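Long-range contacts in C2 toxin component I (Clostridium botulinum, PDB 2J3X), which is the enzymatic component of the binary C2 toxin, an ADP-ribosyltransferase that probably transfers ADP-ribose from NAD to actin in the host cell: residues 218-223 with 296-301; 364-369 with 418-423; 60-65 with 351-356; 140-145 with 190-195. The protein carries 2 engineered substitutions. One frame throughout, in Å; residues are numbered along the deposited sequence.

Contact 1 (218-223 with 296-301)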
loop_
_atom_site.group_PDB
_atom_site.type_symbol
_atom_site.label_atom_id
_atom_site.label_comp_id
_atom_site.label_asym_id
_atom_site.label_seq_id
_atom_site.Cartn_x
_atom_site.Cartn_y
_atom_site.Cartn_z
ATOM N N GLU A 218 4.435 -7.448 2.110
ATOM C CA GLU A 218 3.318 -7.625 2.990
ATOM C C GLU A 218 2.222 -8.295 2.151
ATOM O O GLU A 218 1.976 -7.873 1.013
ATOM C CB GLU A 218 2.808 -6.236 3.464
ATOM C CG GLU A 218 1.693 -6.388 4.474
ATOM C CD GLU A 218 1.291 -4.998 4.995
ATOM O OE1 GLU A 218 1.445 -3.993 4.247
ATOM O OE2 GLU A 218 0.796 -4.937 6.128
ATOM N N LEU A 219 1.574 -9.319 2.695
ATOM C CA LEU A 219 0.609 -10.111 1.880
ATOM C C LEU A 219 -0.578 -9.205 1.534
ATOM O O LEU A 219 -1.194 -8.624 2.436
ATOM C CB LEU A 219 0.087 -11.288 2.695
ATOM C CG LEU A 219 -0.841 -12.265 1.936
ATOM C CD1 LEU A 219 -0.188 -12.772 0.643
ATOM C CD2 LEU A 219 -1.206 -13.406 2.883
ATOM N N ASP A 220 -0.854 -9.036 0.247
ATOM C CA ASP A 220 -1.861 -8.037 -0.212
ATOM C C ASP A 220 -2.183 -8.410 -1.657
ATOM O O ASP A 220 -1.243 -8.616 -2.484
ATOM C CB ASP A 220 -1.191 -6.663 -0.188
ATOM C CG ASP A 220 -2.128 -5.486 -0.495
ATOM O OD1 ASP A 220 -3.229 -5.662 -1.105
ATOM O OD2 ASP A 220 -1.693 -4.353 -0.175
ATOM N N PHE A 221 -3.483 -8.519 -1.983
ATOM C CA PHE A 221 -3.891 -8.962 -3.321
ATOM C C PHE A 221 -4.462 -7.828 -4.165
ATOM O O PHE A 221 -4.850 -8.061 -5.339
ATOM C CB PHE A 221 -4.975 -10.047 -3.170
ATOM C CG PHE A 221 -4.457 -11.244 -2.346
ATOM C CD1 PHE A 221 -3.521 -12.103 -2.916
ATOM C CD2 PHE A 221 -4.880 -11.438 -1.017
ATOM C CE1 PHE A 221 -3.036 -13.202 -2.129
ATOM C CE2 PHE A 221 -4.404 -12.512 -0.228
ATOM C CZ PHE A 221 -3.467 -13.379 -0.808
ATOM N N TYR A 222 -4.379 -6.610 -3.626
ATOM C CA TYR A 222 -4.794 -5.379 -4.372
ATOM C C TYR A 222 -6.171 -5.649 -4.996
ATOM O O TYR A 222 -7.058 -6.175 -4.286
ATOM C CB TYR A 222 -3.721 -4.899 -5.402
ATOM C CG TYR A 222 -2.401 -4.711 -4.693
ATOM C CD1 TYR A 222 -2.190 -3.656 -3.816
ATOM C CD2 TYR A 222 -1.389 -5.651 -4.879
ATOM C CE1 TYR A 222 -0.965 -3.509 -3.154
ATOM C CE2 TYR A 222 -0.163 -5.549 -4.192
ATOM C CZ TYR A 222 0.016 -4.494 -3.324
ATOM O OH TYR A 222 1.250 -4.438 -2.675
ATOM N N ASN A 223 -6.357 -5.307 -6.269
ATOM C CA ASN A 223 -7.677 -5.466 -6.915
ATOM C C ASN A 223 -8.013 -6.912 -7.304
ATOM O O ASN A 223 -9.181 -7.228 -7.543
ATOM C CB ASN A 223 -7.803 -4.513 -8.118
ATOM C CG ASN A 223 -6.827 -4.810 -9.197
ATOM O OD1 ASN A 223 -5.805 -5.498 -8.970
ATOM N ND2 ASN A 223 -7.079 -4.250 -10.378
ATOM N N ILE A 296 -3.441 -7.772 4.166
ATOM C CA ILE A 296 -4.173 -6.544 3.857
ATOM C C ILE A 296 -5.601 -6.893 3.373
ATOM O O ILE A 296 -5.779 -7.686 2.454
ATOM C CB ILE A 296 -3.412 -5.737 2.780
ATOM C CG1 ILE A 296 -2.039 -5.247 3.355
ATOM C CG2 ILE A 296 -4.286 -4.590 2.208
ATOM C CD1 ILE A 296 -2.209 -4.160 4.499
ATOM N N ALA A 297 -6.606 -6.238 3.968
ATOM C CA ALA A 297 -7.925 -6.254 3.386
ATOM C C ALA A 297 -8.396 -4.781 3.180
ATOM O O ALA A 297 -7.787 -3.849 3.692
ATOM C CB ALA A 297 -8.880 -6.958 4.301
ATOM N N TYR A 298 -9.454 -4.600 2.402
ATOM C CA TYR A 298 -9.835 -3.241 1.942
ATOM C C TYR A 298 -11.254 -2.903 2.336
ATOM O O TYR A 298 -12.140 -3.768 2.364
ATOM C CB TYR A 298 -9.739 -3.199 0.405
ATOM C CG TYR A 298 -8.314 -3.203 -0.039
ATOM C CD1 TYR A 298 -7.561 -2.017 -0.023
ATOM C CD2 TYR A 298 -7.688 -4.438 -0.419
ATOM C CE1 TYR A 298 -6.201 -2.002 -0.423
ATOM C CE2 TYR A 298 -6.324 -4.470 -0.821
ATOM C CZ TYR A 298 -5.593 -3.240 -0.801
ATOM O OH TYR A 298 -4.277 -3.184 -1.175
ATOM N N ARG A 299 -11.490 -1.622 2.610
ATOM C CA ARG A 299 -12.860 -1.158 2.835
ATOM C C ARG A 299 -12.951 0.277 2.294
ATOM O O ARG A 299 -12.271 1.173 2.810
ATOM C CB ARG A 299 -13.124 -1.142 4.304
ATOM C CG ARG A 299 -14.593 -0.748 4.679
ATOM C CD ARG A 299 -14.766 -0.902 6.180
ATOM N NE ARG A 299 -15.985 -0.190 6.630
ATOM C CZ ARG A 299 -17.226 -0.603 6.422
ATOM N NH1 ARG A 299 -17.464 -1.749 5.781
ATOM N NH2 ARG A 299 -18.249 0.142 6.858
ATOM N N ARG A 300 -13.771 0.444 1.250
ATOM C CA ARG A 300 -13.920 1.743 0.601
ATOM C C ARG A 300 -15.151 2.433 1.196
ATOM O O ARG A 300 -16.194 1.784 1.347
ATOM C CB ARG A 300 -14.142 1.549 -0.889
ATOM C CG ARG A 300 -12.819 1.258 -1.683
ATOM C CD ARG A 300 -13.167 0.878 -3.135
ATOM N NE ARG A 300 -11.982 0.847 -3.994
ATOM C CZ ARG A 300 -11.536 1.888 -4.696
ATOM N NH1 ARG A 300 -12.122 3.122 -4.629
ATOM N NH2 ARG A 300 -10.453 1.740 -5.397
ATOM N N VAL A 301 -15.008 3.723 1.514
ATOM C CA VAL A 301 -16.078 4.514 2.146
ATOM C C VAL A 301 -16.151 5.859 1.473
ATOM O O VAL A 301 -15.223 6.261 0.744
ATOM C CB VAL A 301 -15.901 4.693 3.643
ATOM C CG1 VAL A 301 -15.874 3.326 4.363
ATOM C CG2 VAL A 301 -14.594 5.469 3.920
HETATM O O HOH W 1 -5.812 -8.127 -0.345
#
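Tyr298 and Asp220 form the shortest polar link: the phenol OH donates to Asp220 OD1 at 2.7 Å, using the syn lone pair of that oxygen, with ring and carboxylate planes 42° apart. Asp220 CG stands opposite the backbone N (chi1 -174°), carrying the carboxylate across to that hydroxyl. OD1 is gripped again from its anti side by Tyr222 N, 2.9 Å away and tilted out of the carboxylate plane. This closes an Asx turn and places OD1 above one face of the Tyr222 ring, toward its rim. OD2 makes a salt bridge with Arg366. Along the backbone, Ile296 N donates to Leu219 O (3.0 Å), and a water joins Phe221 N to Ile296 O. Packing centres on Ile296, whose CB lies 3.5 Å from Asp220 CG, while its CD1 approaches Glu218 OE2 at 3.5 Å; that oxygen is salt-bridged to Arg368. The loop after strand 206-216 packs against the beginning of strand 295-301, an edge strand beside strand 363-369, while Glu218 and Tyr222 touch Thr142 of strand 141-143.

Contact 2 (364-369 with 418-423)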
loop_
_atom_site.group_PDB
_atom_site.type_symbol
_atom_site.label_atom_id
_atom_site.label_comp_id
_atom_site.label_asym_id
_atom_site.label_seq_id
_atom_site.Cartn_x
_atom_site.Cartn_y
_atom_site.Cartn_z
ATOM N N ILE A 364 -10.157 4.819 0.446
ATOM C CA ILE A 364 -9.888 3.383 0.367
ATOM C C ILE A 364 -9.093 2.994 1.609
ATOM O O ILE A 364 -7.922 3.273 1.670
ATOM C CB ILE A 364 -9.034 3.069 -0.865
ATOM C CG1 ILE A 364 -9.643 3.616 -2.175
ATOM C CG2 ILE A 364 -8.719 1.537 -0.920
ATOM C CD1 ILE A 364 -8.570 3.927 -3.281
ATOM N N PHE A 365 -9.725 2.339 2.575
ATOM C CA PHE A 365 -8.993 1.850 3.740
ATOM C C PHE A 365 -8.243 0.604 3.350
ATOM O O PHE A 365 -8.849 -0.352 2.862
ATOM C CB PHE A 365 -9.856 1.549 4.928
ATOM C CG PHE A 365 -10.227 2.795 5.703
ATOM C CD1 PHE A 365 -9.371 3.318 6.655
ATOM C CD2 PHE A 365 -11.414 3.454 5.415
ATOM C CE1 PHE A 365 -9.725 4.481 7.394
ATOM C CE2 PHE A 365 -11.765 4.624 6.148
ATOM C CZ PHE A 365 -10.898 5.122 7.125
ATOM N N ARG A 366 -6.917 0.689 3.501
ATOM C CA ARG A 366 -6.015 -0.449 3.223
ATOM C C ARG A 366 -5.642 -0.928 4.638
ATOM O O ARG A 366 -4.728 -0.418 5.277
ATOM C CB ARG A 366 -4.828 0.068 2.357
ATOM C CG ARG A 366 -3.790 -1.094 2.086
ATOM C CD ARG A 366 -2.812 -0.700 1.022
ATOM N NE ARG A 366 -1.827 -1.781 0.846
ATOM C CZ ARG A 366 -0.572 -1.755 1.320
ATOM N NH1 ARG A 366 -0.121 -0.675 1.969
ATOM N NH2 ARG A 366 0.246 -2.829 1.098
ATOM N N LEU A 367 -6.402 -1.896 5.153
ATOM C CA LEU A 367 -6.363 -2.248 6.574
ATOM C C LEU A 367 -5.386 -3.396 6.761
ATOM O O LEU A 367 -5.543 -4.424 6.124
ATOM C CB LEU A 367 -7.752 -2.761 7.058
ATOM C CG LEU A 367 -8.819 -1.669 6.875
ATOM C CD1 LEU A 367 -10.193 -2.236 7.187
ATOM C CD2 LEU A 367 -8.478 -0.470 7.783
ATOM N N ARG A 368 -4.412 -3.238 7.645
ATOM C CA ARG A 368 -3.590 -4.385 8.016
ATOM C C ARG A 368 -4.324 -5.229 9.043
ATOM O O ARG A 368 -4.587 -4.774 10.163
ATOM C CB ARG A 368 -2.212 -3.900 8.538
ATOM C CG ARG A 368 -1.311 -5.117 9.042
ATOM C CD ARG A 368 -0.022 -4.542 9.703
ATOM N NE ARG A 368 0.639 -3.656 8.725
ATOM C CZ ARG A 368 1.315 -2.524 9.000
ATOM N NH1 ARG A 368 1.442 -2.097 10.234
ATOM N NH2 ARG A 368 1.829 -1.778 7.994
ATOM N N LEU A 369 -4.647 -6.466 8.670
ATOM C CA LEU A 369 -5.288 -7.382 9.606
ATOM C C LEU A 369 -4.198 -8.216 10.203
ATOM O O LEU A 369 -3.645 -9.037 9.515
ATOM C CB LEU A 369 -6.303 -8.289 8.866
ATOM C CG LEU A 369 -7.384 -7.478 8.083
ATOM C CD1 LEU A 369 -8.464 -8.450 7.467
ATOM C CD2 LEU A 369 -8.041 -6.361 8.943
ATOM N N GLN A 418 -8.454 9.629 -5.685
ATOM C CA GLN A 418 -8.837 8.872 -4.497
ATOM C C GLN A 418 -7.641 8.756 -3.572
ATOM O O GLN A 418 -6.543 9.159 -3.925
ATOM C CB GLN A 418 -9.317 7.462 -4.861
ATOM C CG GLN A 418 -10.378 7.485 -6.012
ATOM C CD GLN A 418 -11.161 6.195 -6.136
ATOM O OE1 GLN A 418 -10.647 5.104 -5.873
ATOM N NE2 GLN A 418 -12.401 6.293 -6.621
ATOM N N VAL A 419 -7.875 8.237 -2.368
ATOM C CA VAL A 419 -6.749 8.157 -1.401
ATOM C C VAL A 419 -6.721 6.763 -0.834
ATOM O O VAL A 419 -7.779 6.225 -0.381
ATOM C CB VAL A 419 -6.880 9.222 -0.262
ATOM C CG1 VAL A 419 -6.556 10.690 -0.791
ATOM C CG2 VAL A 419 -8.270 9.096 0.498
ATOM N N VAL A 420 -5.490 6.202 -0.745
ATOM C CA VAL A 420 -5.307 4.905 -0.092
ATOM C C VAL A 420 -4.834 5.144 1.336
ATOM O O VAL A 420 -3.759 5.726 1.541
ATOM C CB VAL A 420 -4.237 4.103 -0.914
ATOM C CG1 VAL A 420 -3.918 2.746 -0.232
ATOM C CG2 VAL A 420 -4.789 3.902 -2.374
ATOM N N ILE A 421 -5.664 4.717 2.281
ATOM C CA ILE A 421 -5.487 5.063 3.677
ATOM C C ILE A 421 -4.931 3.810 4.386
ATOM O O ILE A 421 -5.676 2.869 4.724
ATOM C CB ILE A 421 -6.845 5.505 4.293
ATOM C CG1 ILE A 421 -7.383 6.748 3.518
ATOM C CG2 ILE A 421 -6.639 5.848 5.804
ATOM C CD1 ILE A 421 -8.835 7.094 3.953
ATOM N N ASP A 422 -3.623 3.802 4.647
ATOM C CA ASP A 422 -3.007 2.677 5.349
ATOM C C ASP A 422 -3.327 2.806 6.827
ATOM O O ASP A 422 -3.051 3.838 7.454
ATOM C CB ASP A 422 -1.457 2.759 5.204
ATOM C CG ASP A 422 -0.971 2.268 3.850
ATOM O OD1 ASP A 422 -1.579 1.314 3.327
ATOM O OD2 ASP A 422 0.050 2.773 3.354
ATOM N N ALA A 423 -3.859 1.741 7.414
ATOM C CA ALA A 423 -4.175 1.765 8.826
ATOM C C ALA A 423 -3.857 0.417 9.465
ATOM O O ALA A 423 -3.936 -0.627 8.817
ATOM C CB ALA A 423 -5.605 2.126 9.075
HETATM O O HOH W 2 2.015 0.556 4.004
HETATM O O HOH W 3 -1.854 -0.778 5.567
#
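Arg366 and Asp422 leave the same face of the sheet with different first torsions. At 177° the arginine CG lies trans to the backbone N and the chain runs straight out to NE; at -79° the aspartate CG stays beside its own N. The two side chains therefore travel side by side in the same direction, and Arg366 NH1 reaches Asp422 OD1 at 2.8 Å in a salt bridge. NH1 comes to the syn side of OD1 but well out of the carboxylate plane, and the two flat groups are turned 61° against each other. A water donates to both Arg366 O and Asp422 OD1. Asp422 OD2 pairs with Arg402 and Arg366 NE with Asp220, so both charges have second partners; Arg366 NH2 bonds to the Thr142 hydroxyl.

Beneath them the backbones bond alternately: Ile364 N to Val419 O (2.9 Å), Ile421 N to Ile364 O (2.7 Å), Arg366 N to Ile421 O (2.8 Å), Ala423 N to Arg366 O and Arg368 N to Ala423 O (2.9 Å). On the other face of this strand pair the contacts are apolar: Phe365 CE1 lies 3.7 Å from Ile421 CG2, while Ile421 CD1 rises over one face of the ring, and Leu367 CD2 meets Ala423 CB at 4.1 Å. Four bridges in register make this a parallel strand pair, buried within the mixed sheet of the C-terminal ADP-ribosyltransferase fold.

Contact 3 (60-65 with 351-356)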
loop_
_atom_site.group_PDB
_atom_site.type_symbol
_atom_site.label_atom_id
_atom_site.label_comp_id
_atom_site.label_asym_id
_atom_site.label_seq_id
_atom_site.Cartn_x
_atom_site.Cartn_y
_atom_site.Cartn_z
ATOM N N ILE A 60 -3.670 1.400 -11.146
ATOM C CA ILE A 60 -4.322 0.142 -11.547
ATOM C C ILE A 60 -4.519 -0.880 -10.464
ATOM O O ILE A 60 -5.431 -1.698 -10.589
ATOM C CB ILE A 60 -3.660 -0.481 -12.795
ATOM C CG1 ILE A 60 -2.210 -0.877 -12.451
ATOM C CG2 ILE A 60 -3.700 0.559 -13.995
ATOM C CD1 ILE A 60 -1.384 -1.311 -13.655
ATOM N N LEU A 61 -3.718 -0.818 -9.367
ATOM C CA LEU A 61 -3.937 -1.743 -8.231
ATOM C C LEU A 61 -5.272 -1.417 -7.519
ATOM O O LEU A 61 -5.812 -2.219 -6.745
ATOM C CB LEU A 61 -2.800 -1.584 -7.204
ATOM C CG LEU A 61 -1.376 -1.751 -7.767
ATOM C CD1 LEU A 61 -0.415 -1.509 -6.511
ATOM C CD2 LEU A 61 -1.231 -3.127 -8.290
ATOM N N PHE A 62 -5.749 -0.162 -7.724
ATOM C CA PHE A 62 -6.924 0.389 -7.018
ATOM C C PHE A 62 -7.993 0.834 -8.031
ATOM O O PHE A 62 -8.677 1.839 -7.832
ATOM C CB PHE A 62 -6.499 1.553 -6.101
ATOM C CG PHE A 62 -5.446 1.122 -5.088
ATOM C CD1 PHE A 62 -5.764 0.223 -4.046
ATOM C CD2 PHE A 62 -4.103 1.503 -5.298
ATOM C CE1 PHE A 62 -4.696 -0.226 -3.141
ATOM C CE2 PHE A 62 -3.081 1.035 -4.437
ATOM C CZ PHE A 62 -3.392 0.203 -3.382
ATOM N N SER A 63 -8.066 0.080 -9.139
ATOM C CA SER A 63 -9.115 0.222 -10.131
ATOM C C SER A 63 -9.777 -1.138 -10.293
ATOM O O SER A 63 -9.140 -2.196 -10.078
ATOM C CB SER A 63 -8.513 0.675 -11.456
ATOM O OG SER A 63 -7.818 1.921 -11.307
ATOM N N SER A 64 -11.069 -1.149 -10.639
ATOM C CA SER A 64 -11.801 -2.428 -10.736
ATOM C C SER A 64 -11.247 -3.343 -11.873
ATOM O O SER A 64 -10.746 -2.844 -12.894
ATOM C CB SER A 64 -13.307 -2.224 -10.997
ATOM O OG SER A 64 -13.498 -1.793 -12.338
ATOM N N LEU A 65 -11.437 -4.662 -11.729
ATOM C CA LEU A 65 -11.059 -5.616 -12.798
ATOM C C LEU A 65 -11.844 -5.285 -14.089
ATOM O O LEU A 65 -11.298 -5.401 -15.190
ATOM C CB LEU A 65 -11.235 -7.097 -12.335
ATOM C CG LEU A 65 -10.453 -7.308 -11.000
ATOM C CD1 LEU A 65 -10.776 -8.659 -10.316
ATOM C CD2 LEU A 65 -8.982 -7.211 -11.191
ATOM N N LEU A 351 -10.912 -8.935 0.399
ATOM C CA LEU A 351 -9.560 -8.983 -0.151
ATOM C C LEU A 351 -9.376 -8.270 -1.484
ATOM O O LEU A 351 -8.233 -8.034 -1.930
ATOM C CB LEU A 351 -9.073 -10.485 -0.247
ATOM C CG LEU A 351 -8.875 -11.235 1.072
ATOM C CD1 LEU A 351 -8.160 -12.570 0.748
ATOM C CD2 LEU A 351 -7.979 -10.447 2.077
ATOM N N LYS A 352 -10.492 -7.935 -2.160
ATOM C CA LYS A 352 -10.426 -7.164 -3.373
ATOM C C LYS A 352 -10.434 -5.665 -3.081
ATOM O O LYS A 352 -11.351 -5.201 -2.372
ATOM C CB LYS A 352 -11.607 -7.507 -4.302
ATOM C CG LYS A 352 -11.537 -8.902 -4.880
ATOM C CD LYS A 352 -12.558 -9.054 -6.011
ATOM C CE LYS A 352 -13.880 -9.306 -5.443
ATOM N NZ LYS A 352 -14.838 -9.941 -6.459
ATOM N N SER A 353 -9.447 -4.923 -3.591
ATOM C CA SER A 353 -9.407 -3.480 -3.304
ATOM C C SER A 353 -10.567 -2.719 -3.932
ATOM O O SER A 353 -10.944 -1.654 -3.400
ATOM C CB SER A 353 -8.120 -2.787 -3.756
ATOM O OG SER A 353 -8.059 -2.710 -5.170
ATOM N N THR A 354 -11.088 -3.192 -5.072
ATOM C CA THR A 354 -11.985 -2.328 -5.860
ATOM C C THR A 354 -13.139 -3.104 -6.503
ATOM O O THR A 354 -13.248 -3.181 -7.724
ATOM C CB THR A 354 -11.191 -1.577 -6.937
ATOM O OG1 THR A 354 -10.030 -0.986 -6.316
ATOM C CG2 THR A 354 -12.087 -0.392 -7.528
ATOM N N PRO A 355 -14.036 -3.649 -5.681
ATOM C CA PRO A 355 -15.205 -4.275 -6.290
ATOM C C PRO A 355 -15.960 -3.174 -7.068
ATOM O O PRO A 355 -16.035 -2.050 -6.587
ATOM C CB PRO A 355 -16.019 -4.721 -5.080
ATOM C CG PRO A 355 -15.084 -4.754 -3.946
ATOM C CD PRO A 355 -14.073 -3.667 -4.207
ATOM N N SER A 356 -16.481 -3.478 -8.275
ATOM C CA SER A 356 -17.109 -2.462 -9.113
ATOM C C SER A 356 -18.122 -1.601 -8.401
ATOM O O SER A 356 -18.215 -0.357 -8.617
ATOM C CB SER A 356 -17.817 -3.172 -10.297
ATOM O OG SER A 356 -16.855 -3.288 -11.305
HETATM O O HOH W 4 -12.769 -5.495 -9.175
#
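Thr354 points into the turn around Phe62 and Ser64. Its CB sits 3.7 Å from Ser63 C. From there CG2, trans to the threonine N, reaches along the backbone to end 3.4 Å from Ser64 N. The other branch, OG1, turns back beside its own backbone N at chi1 -49°, where it packs 3.2 Å from Phe62 C and donates to Ser353 OG at 2.9 Å. OG1 also accepts from Arg300 NH2, so the buried hydroxyl is held on two counts.

The segment it presses on is the short link between helix 47-59 and helix 65-73, and Ser64 is the N-cap of the second helix, its OG capping Ala67 N. The contact thereby joins the start of a helix in the N-terminal ADP-ribosyltransferase family region to the loop after strand 347-350 in the C-terminal one.

Ser353 extends the chain of hydroxyls: its OG, in the crowded position between N and carbonyl carbon (chi1 70°), donates to Leu61 O, 2.8 Å away, in the carbonyl plane on a lone pair. Ser353 CB meanwhile touches Phe62 CD1 at 3.8 Å. Around the helix start, Ser64 CA makes a CA-H...O contact with Thr354 O, and a water accepts from Leu65 N (3.0 Å) while donating to that same carbonyl oxygen.

Contact 4 (140-145 with 190-195)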
loop_
_atom_site.group_PDB
_atom_site.type_symbol
_atom_site.label_atom_id
_atom_site.label_comp_id
_atom_site.label_asym_id
_atom_site.label_seq_id
_atom_site.Cartn_x
_atom_site.Cartn_y
_atom_site.Cartn_z
ATOM N N GLU A 140 5.495 -0.479 8.491
ATOM C CA GLU A 140 5.756 -1.047 7.154
ATOM C C GLU A 140 5.090 -0.207 6.090
ATOM O O GLU A 140 3.853 0.027 6.129
ATOM C CB GLU A 140 5.235 -2.478 7.111
ATOM C CG GLU A 140 5.558 -3.206 5.799
ATOM C CD GLU A 140 5.282 -4.695 5.907
ATOM O OE1 GLU A 140 4.331 -5.090 6.632
ATOM O OE2 GLU A 140 6.009 -5.475 5.260
ATOM N N TYR A 141 5.894 0.277 5.150
ATOM C CA TYR A 141 5.427 1.268 4.155
ATOM C C TYR A 141 5.558 0.716 2.755
ATOM O O TYR A 141 6.666 0.512 2.255
ATOM C CB TYR A 141 6.294 2.518 4.255
ATOM C CG TYR A 141 6.194 3.176 5.610
ATOM C CD1 TYR A 141 5.114 4.007 5.939
ATOM C CD2 TYR A 141 7.221 2.975 6.576
ATOM C CE1 TYR A 141 5.048 4.621 7.208
ATOM C CE2 TYR A 141 7.165 3.574 7.821
ATOM C CZ TYR A 141 6.081 4.414 8.132
ATOM O OH TYR A 141 6.027 5.020 9.378
ATOM N N THR A 142 4.430 0.480 2.083
ATOM C CA THR A 142 4.485 -0.155 0.782
ATOM C C THR A 142 4.727 0.833 -0.356
ATOM O O THR A 142 4.075 1.908 -0.448
ATOM C CB THR A 142 3.120 -0.886 0.543
ATOM O OG1 THR A 142 2.862 -1.705 1.688
ATOM C CG2 THR A 142 3.127 -1.719 -0.772
ATOM N N LYS A 143 5.636 0.459 -1.272
ATOM C CA LYS A 143 5.822 1.166 -2.512
ATOM C C LYS A 143 4.947 0.476 -3.564
ATOM O O LYS A 143 5.250 -0.602 -4.035
ATOM C CB LYS A 143 7.310 1.115 -2.924
ATOM C CG LYS A 143 7.590 2.024 -4.161
ATOM C CD LYS A 143 7.804 3.492 -3.752
ATOM C CE LYS A 143 8.136 4.345 -4.976
ATOM N NZ LYS A 143 8.261 5.740 -4.436
ATOM N N PHE A 144 3.802 1.088 -3.875
ATOM C CA PHE A 144 2.874 0.447 -4.808
ATOM C C PHE A 144 3.417 0.314 -6.218
ATOM O O PHE A 144 3.137 -0.696 -6.888
ATOM C CB PHE A 144 1.538 1.218 -4.812
ATOM C CG PHE A 144 0.926 1.322 -3.463
ATOM C CD1 PHE A 144 0.447 0.179 -2.773
ATOM C CD2 PHE A 144 0.811 2.582 -2.855
ATOM C CE1 PHE A 144 -0.166 0.322 -1.483
ATOM C CE2 PHE A 144 0.219 2.733 -1.585
ATOM C CZ PHE A 144 -0.253 1.601 -0.895
ATOM N N SER A 145 4.237 1.267 -6.648
ATOM C CA SER A 145 4.789 1.265 -8.000
ATOM C C SER A 145 6.058 0.414 -7.974
ATOM O O SER A 145 6.390 -0.158 -6.946
ATOM C CB SER A 145 5.154 2.682 -8.464
ATOM O OG SER A 145 6.168 3.233 -7.595
ATOM N N GLY A 190 5.205 -3.285 -5.422
ATOM C CA GLY A 190 4.589 -3.867 -4.241
ATOM C C GLY A 190 5.510 -4.315 -3.108
ATOM O O GLY A 190 5.089 -5.066 -2.226
ATOM N N PHE A 191 6.763 -3.863 -3.122
ATOM C CA PHE A 191 7.606 -4.103 -1.963
ATOM C C PHE A 191 7.302 -3.072 -0.920
ATOM O O PHE A 191 6.906 -1.942 -1.260
ATOM C CB PHE A 191 9.100 -3.967 -2.316
ATOM C CG PHE A 191 9.658 -5.166 -3.040
ATOM C CD1 PHE A 191 9.760 -6.378 -2.381
ATOM C CD2 PHE A 191 10.075 -5.067 -4.371
ATOM C CE1 PHE A 191 10.248 -7.517 -3.037
ATOM C CE2 PHE A 191 10.572 -6.208 -5.059
ATOM C CZ PHE A 191 10.662 -7.415 -4.360
ATOM N N SER A 192 7.596 -3.423 0.330
ATOM C CA SER A 192 7.524 -2.481 1.427
ATOM C C SER A 192 8.896 -2.305 2.053
ATOM O O SER A 192 9.779 -3.154 1.874
ATOM C CB SER A 192 6.583 -2.979 2.525
ATOM O OG SER A 192 5.252 -3.036 1.999
ATOM N N ILE A 193 9.027 -1.208 2.780
ATOM C CA ILE A 193 10.239 -0.978 3.588
ATOM C C ILE A 193 9.788 -0.937 5.046
ATOM O O ILE A 193 8.782 -0.302 5.364
ATOM C CB ILE A 193 10.914 0.319 3.193
ATOM C CG1 ILE A 193 11.670 0.144 1.879
ATOM C CG2 ILE A 193 12.036 0.657 4.186
ATOM C CD1 ILE A 193 13.057 -0.686 2.049
ATOM N N ILE A 194 10.540 -1.620 5.911
ATOM C CA ILE A 194 10.369 -1.566 7.354
ATOM C C ILE A 194 11.618 -0.873 7.958
ATOM O O ILE A 194 12.715 -1.457 7.978
ATOM C CB ILE A 194 10.247 -2.960 7.932
ATOM C CG1 ILE A 194 9.051 -3.705 7.324
ATOM C CG2 ILE A 194 10.072 -2.868 9.479
ATOM C CD1 ILE A 194 8.976 -5.187 7.766
ATOM N N PRO A 195 11.472 0.385 8.387
ATOM C CA PRO A 195 12.650 1.098 8.944
ATOM C C PRO A 195 13.070 0.346 10.203
ATOM O O PRO A 195 12.222 -0.023 11.019
ATOM C CB PRO A 195 12.049 2.470 9.331
ATOM C CG PRO A 195 10.979 2.660 8.258
ATOM C CD PRO A 195 10.282 1.282 8.311
HETATM O O HOH W 5 7.928 -2.011 -4.945
#
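Tyr141 and Ile193 bond to each other through both backbone groups, Tyr141 N to Ile193 O and Ile193 N to Tyr141 O, as a hydrogen-bonded antiparallel pair. Two residues on, Lys143 N donates to Phe191 O at 2.7 Å. The pairing then frays: Gly190, at a backbone phi of 87° that suits glycine, gives only a weak, bent bond from its N to Lys143 O, and Phe191 N turns to a water 2.8 Å away.

Thr142 and Ser192 carry the side-chain polar link. They face each other as a non-hydrogen-bonded pair with CA atoms 3.9 Å apart, and the close approach lets the hydroxyls meet, Thr142 OG1 to Ser192 OG at 2.8 Å. Ser192 CA also makes a CA-H...O contact with Tyr141 O at 3.2 Å.

Packing flanks this pair. On the hydroxyl side the extended Glu140 chain lays CG 3.4 Å from Ser192 CB and 3.8 Å from Ile194 CG1, crossing the isoleucine at a slant. On the reverse face Pro195 CD comes to the edge of the Tyr141 ring, in its plane and 3.9 Å from CE2.

Strand 141-143 is an edge strand of the eight-stranded sheet, and strand 191-203 is bonded on its other side to strand 206-216. Phe144, just beyond, touches Thr58 of helix 47-59 and Arg402 of strand 397-411, and stands edge-to-face with Phe62.

Overall arrangement
From the N terminus, segment 60-65 comes first, and its partner 351-356 closes the longest loop, with 285 residues between; contact 3 so ties the link between helices 47-59 and 65-73 to the loop after strand 347-350. Contacts 4 and 1 both fall within that span, one after the other: 140-145 returns at 190-195, within the N-terminal sheet, before 218-223 meets 296-301, where the loop after strand 206-216 reaches the C-terminal sheet. Contact 2 follows contact 3 in the chain and joins two strands of that same sheet. No loops cross. In space contacts 1 and 2 are neighbours, their centres about 7 Å apart, while the centres of contacts 3 and 4 lie about 19 Å apart.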